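Local coordinates for arylalkylamine N-Acetyltransferase 2 (Aedes aegypti, PDB 4FD5), which probably transfers acyl groups from coenzyme A thioesters to arylalkylamines such as dopamine and serotonin, as a GNAT-fold acetyltransferase, at residues Val40-Leu52 and Lys96-Ile108. Sequence-based numbering, arbitrary orientation.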
# COMPACT_ATOMS: atom_id res chain seq x y z
N VAL A 40 -10.95 -6.87 -10.15
CA VAL A 40 -11.84 -7.95 -9.71
C VAL A 40 -13.14 -7.47 -9.09
O VAL A 40 -13.83 -8.22 -8.39
CB VAL A 40 -11.12 -8.94 -8.78
CG1 VAL A 40 -9.99 -9.66 -9.54
CG2 VAL A 40 -10.59 -8.23 -7.54
N ASN A 41 -13.48 -6.21 -9.35
CA ASN A 41 -14.74 -5.63 -8.89
C ASN A 41 -14.94 -5.83 -7.39
O ASN A 41 -16.02 -6.21 -6.94
CB ASN A 41 -15.91 -6.25 -9.67
CG ASN A 41 -15.77 -6.05 -11.16
OD1 ASN A 41 -15.89 -4.93 -11.66
ND2 ASN A 41 -15.51 -7.14 -11.89
N LEU A 42 -13.89 -5.55 -6.63
CA LEU A 42 -13.93 -5.80 -5.19
C LEU A 42 -14.96 -4.93 -4.49
O LEU A 42 -15.65 -5.38 -3.58
CB LEU A 42 -12.55 -5.58 -4.58
CG LEU A 42 -12.37 -5.97 -3.12
CD1 LEU A 42 -12.58 -7.46 -2.93
CD2 LEU A 42 -10.98 -5.58 -2.65
N THR A 43 -15.07 -3.68 -4.93
CA THR A 43 -15.98 -2.74 -4.30
C THR A 43 -16.39 -1.67 -5.31
O THR A 43 -16.05 -1.74 -6.49
CB THR A 43 -15.36 -2.13 -3.01
OG1 THR A 43 -16.26 -1.16 -2.44
CG2 THR A 43 -14.01 -1.49 -3.31
N ARG A 44 -17.14 -0.69 -4.84
CA ARG A 44 -17.68 0.35 -5.70
C ARG A 44 -17.26 1.67 -5.10
O ARG A 44 -17.02 1.75 -3.91
CB ARG A 44 -19.21 0.26 -5.75
CG ARG A 44 -19.75 -1.06 -6.31
CD ARG A 44 -21.28 -1.11 -6.32
NE ARG A 44 -21.86 0.10 -6.91
CZ ARG A 44 -23.14 0.23 -7.24
NH1 ARG A 44 -23.99 -0.77 -7.05
NH2 ARG A 44 -23.57 1.37 -7.77
N PRO A 45 -17.18 2.72 -5.93
CA PRO A 45 -16.77 4.00 -5.34
C PRO A 45 -17.65 4.38 -4.15
O PRO A 45 -18.88 4.36 -4.26
CB PRO A 45 -16.97 4.98 -6.49
CG PRO A 45 -16.85 4.14 -7.73
CD PRO A 45 -17.42 2.81 -7.38
N GLY A 46 -17.02 4.72 -3.03
CA GLY A 46 -17.73 5.21 -1.85
C GLY A 46 -18.23 4.12 -0.92
O GLY A 46 -18.62 4.40 0.22
N GLN A 47 -18.21 2.88 -1.39
CA GLN A 47 -18.86 1.78 -0.68
C GLN A 47 -18.00 1.15 0.41
O GLN A 47 -18.51 0.75 1.47
CB GLN A 47 -19.29 0.72 -1.69
CG GLN A 47 -19.92 -0.52 -1.08
CD GLN A 47 -20.42 -1.46 -2.15
OE1 GLN A 47 -21.49 -1.26 -2.72
NE2 GLN A 47 -19.64 -2.50 -2.44
N GLY A 48 -16.71 1.06 0.16
CA GLY A 48 -15.81 0.42 1.10
C GLY A 48 -15.89 -1.09 1.06
O GLY A 48 -16.47 -1.68 0.16
N HIS A 49 -15.29 -1.73 2.06
CA HIS A 49 -15.23 -3.17 2.10
C HIS A 49 -14.76 -3.57 3.49
O HIS A 49 -13.81 -3.00 4.01
CB HIS A 49 -14.22 -3.63 1.04
CG HIS A 49 -14.19 -5.11 0.83
ND1 HIS A 49 -13.50 -5.96 1.66
CD2 HIS A 49 -14.76 -5.88 -0.12
CE1 HIS A 49 -13.65 -7.20 1.24
NE2 HIS A 49 -14.41 -7.18 0.16
N PRO A 50 -15.43 -4.55 4.11
CA PRO A 50 -15.06 -4.84 5.50
C PRO A 50 -13.61 -5.29 5.69
O PRO A 50 -12.98 -4.86 6.66
CB PRO A 50 -16.02 -5.97 5.89
CG PRO A 50 -17.20 -5.78 4.97
CD PRO A 50 -16.62 -5.30 3.67
N LEU A 51 -13.08 -6.11 4.79
CA LEU A 51 -11.71 -6.59 4.93
C LEU A 51 -10.69 -5.49 4.64
O LEU A 51 -9.71 -5.35 5.36
CB LEU A 51 -11.46 -7.81 4.03
CG LEU A 51 -12.35 -9.02 4.29
CD1 LEU A 51 -12.01 -10.14 3.32
CD2 LEU A 51 -12.21 -9.51 5.72
N LEU A 52 -10.93 -4.71 3.60
CA LEU A 52 -10.06 -3.58 3.29
C LEU A 52 -9.97 -2.62 4.46
O LEU A 52 -8.88 -2.14 4.82
CB LEU A 52 -10.55 -2.81 2.07
CG LEU A 52 -10.57 -3.51 0.71
CD1 LEU A 52 -11.07 -2.54 -0.36
CD2 LEU A 52 -9.19 -4.06 0.37
N LYS A 96 -4.93 -17.27 6.72
CA LYS A 96 -5.91 -16.30 6.26
C LYS A 96 -6.26 -16.54 4.79
O LYS A 96 -7.43 -16.46 4.41
CB LYS A 96 -5.40 -14.87 6.47
CG LYS A 96 -6.36 -13.79 5.96
CD LYS A 96 -5.91 -12.40 6.38
CE LYS A 96 -6.69 -11.32 5.63
NZ LYS A 96 -8.16 -11.42 5.86
N LEU A 97 -5.26 -16.84 3.97
CA LEU A 97 -5.49 -17.17 2.57
C LEU A 97 -6.59 -18.24 2.49
O LEU A 97 -7.51 -18.13 1.68
CB LEU A 97 -4.20 -17.64 1.88
CG LEU A 97 -4.16 -17.78 0.34
CD1 LEU A 97 -4.89 -16.62 -0.33
CD2 LEU A 97 -2.72 -17.91 -0.22
N ASN A 98 -6.50 -19.24 3.36
CA ASN A 98 -7.51 -20.29 3.44
C ASN A 98 -8.84 -19.79 4.00
O ASN A 98 -9.90 -20.32 3.67
CB ASN A 98 -7.02 -21.45 4.31
CG ASN A 98 -5.71 -22.05 3.81
OD1 ASN A 98 -5.48 -22.16 2.60
ND2 ASN A 98 -4.85 -22.44 4.74
N GLU A 99 -8.78 -18.77 4.85
CA GLU A 99 -9.94 -18.35 5.63
C GLU A 99 -10.94 -17.38 4.95
O GLU A 99 -12.06 -17.21 5.42
CB GLU A 99 -9.48 -17.75 6.97
CG GLU A 99 -10.57 -17.59 8.00
CD GLU A 99 -11.31 -18.89 8.27
OE1 GLU A 99 -12.32 -19.15 7.58
OE2 GLU A 99 -10.89 -19.64 9.17
N ILE A 100 -10.53 -16.75 3.85
CA ILE A 100 -11.34 -15.69 3.24
C ILE A 100 -12.53 -16.21 2.41
O ILE A 100 -12.37 -17.09 1.57
CB ILE A 100 -10.47 -14.78 2.36
CG1 ILE A 100 -9.28 -14.24 3.17
CG2 ILE A 100 -11.30 -13.64 1.79
CD1 ILE A 100 -8.12 -13.71 2.32
N GLN A 101 -13.71 -15.63 2.64
CA GLN A 101 -14.91 -15.98 1.87
C GLN A 101 -15.10 -15.11 0.63
O GLN A 101 -15.91 -15.42 -0.25
CB GLN A 101 -16.16 -15.90 2.73
CG GLN A 101 -16.19 -16.89 3.88
CD GLN A 101 -17.52 -16.86 4.62
OE1 GLN A 101 -18.53 -16.39 4.09
NE2 GLN A 101 -17.52 -17.36 5.85
N ASP A 102 -14.38 -14.00 0.56
CA ASP A 102 -14.46 -13.10 -0.57
C ASP A 102 -13.49 -13.60 -1.63
O ASP A 102 -12.28 -13.42 -1.50
CB ASP A 102 -14.08 -11.68 -0.12
CG ASP A 102 -14.40 -10.63 -1.17
OD1 ASP A 102 -14.10 -10.84 -2.36
OD2 ASP A 102 -14.96 -9.57 -0.80
N GLU A 103 -14.02 -14.26 -2.66
CA GLU A 103 -13.23 -14.77 -3.79
C GLU A 103 -12.22 -13.77 -4.35
O GLU A 103 -11.04 -14.09 -4.58
CB GLU A 103 -14.19 -15.12 -4.92
CG GLU A 103 -14.39 -16.57 -5.21
CD GLU A 103 -15.25 -16.76 -6.44
OE1 GLU A 103 -16.40 -16.28 -6.43
OE2 GLU A 103 -14.76 -17.36 -7.43
N SER A 104 -12.72 -12.57 -4.61
CA SER A 104 -11.92 -11.51 -5.25
C SER A 104 -10.75 -11.10 -4.35
O SER A 104 -9.57 -11.01 -4.77
CB SER A 104 -12.82 -10.30 -5.52
OG SER A 104 -13.86 -10.62 -6.43
N PHE A 105 -11.09 -10.85 -3.09
CA PHE A 105 -10.08 -10.48 -2.12
C PHE A 105 -9.01 -11.57 -2.06
O PHE A 105 -7.81 -11.29 -2.04
CB PHE A 105 -10.70 -10.27 -0.74
CG PHE A 105 -9.73 -9.74 0.27
CD1 PHE A 105 -9.01 -10.60 1.08
CD2 PHE A 105 -9.51 -8.38 0.40
CE1 PHE A 105 -8.11 -10.12 2.01
CE2 PHE A 105 -8.61 -7.89 1.33
CZ PHE A 105 -7.91 -8.76 2.13
N LYS A 106 -9.45 -12.82 -2.05
CA LYS A 106 -8.50 -13.93 -1.99
C LYS A 106 -7.54 -13.94 -3.19
O LYS A 106 -6.37 -14.27 -3.04
CB LYS A 106 -9.23 -15.26 -1.88
CG LYS A 106 -8.31 -16.43 -1.67
CD LYS A 106 -9.11 -17.72 -1.48
CE LYS A 106 -8.23 -18.97 -1.71
NZ LYS A 106 -9.02 -20.24 -1.64
N LYS A 107 -8.05 -13.59 -4.38
CA LYS A 107 -7.16 -13.49 -5.54
C LYS A 107 -6.03 -12.48 -5.30
O LYS A 107 -4.83 -12.75 -5.60
CB LYS A 107 -7.94 -13.05 -6.77
CG LYS A 107 -8.98 -14.06 -7.22
CD LYS A 107 -9.72 -13.55 -8.44
CE LYS A 107 -10.74 -14.57 -8.92
NZ LYS A 107 -11.66 -13.98 -9.92
N ILE A 108 -6.42 -11.32 -4.77
CA ILE A 108 -5.42 -10.29 -4.47
C ILE A 108 -4.41 -10.73 -3.39
O ILE A 108 -3.18 -10.66 -3.58
CB ILE A 108 -6.11 -8.99 -4.02
CG1 ILE A 108 -6.96 -8.44 -5.17
CG2 ILE A 108 -5.07 -7.96 -3.56
CD1 ILE A 108 -7.92 -7.34 -4.74
O HOH W 1 -16.37 -9.02 -6.86
O HOH W 2 -15.94 -8.38 -3.48
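H49 and D102, each the N-cap residue of its own helix, meet in one hydrogen bond: NE2 of H49 donates to OD2 of D102, 2.6 Å away. The bond is nearly straight (161°). OD2 lies in the imidazole plane, whereas the N-H reaches the carboxylate from above its plane, the two flat groups being turned 47° apart. On the far side of the imidazole, ND1 takes weak bonds from L51 N and L52 N, capping helix 50-60. The aspartate does the same for helix 103-116 with its other oxygen, OD1, which accepts from F105 N at 3.1 Å.

Next to this polar pair the packing is tight and centres on the F105 ring. L51 lays CD1 over one face in a CH-pi contact, 3.9 Å from the ring centroid, while L52 CD2 comes to the edge, 4.0 Å from CE2 of F105. The same L51 methyl also touches CG2 of I100. With CG of L42 anti to the backbone N (chi1 -172°), its two methyls reach across, CD1 to CB of F105 and CD2 to CD1 of I108. V40 CG2 meets that I108 methyl too and rests 3.7 Å from S104 CB. CD of K107 crosses CG1 of V40 at 4.1 Å; F205, in a loop, touches V40, K107 and I108.

The solvent side is looser and bridged by water. One water is hydrogen-bonded to N41 O and S104 OG, another to L42 O and D102 OD2.

The contact fastens the loop between helices 35-39 and 50-60 onto the first turns of helix 103-116, at the surface of the GNAT domain. With ND1 accepting and NE2 donating, the imidazole is probably neutral, and D102 probably an anion favoured by the start of its helix. Two helix caps are thus coupled through a single histidine-carboxylate bond.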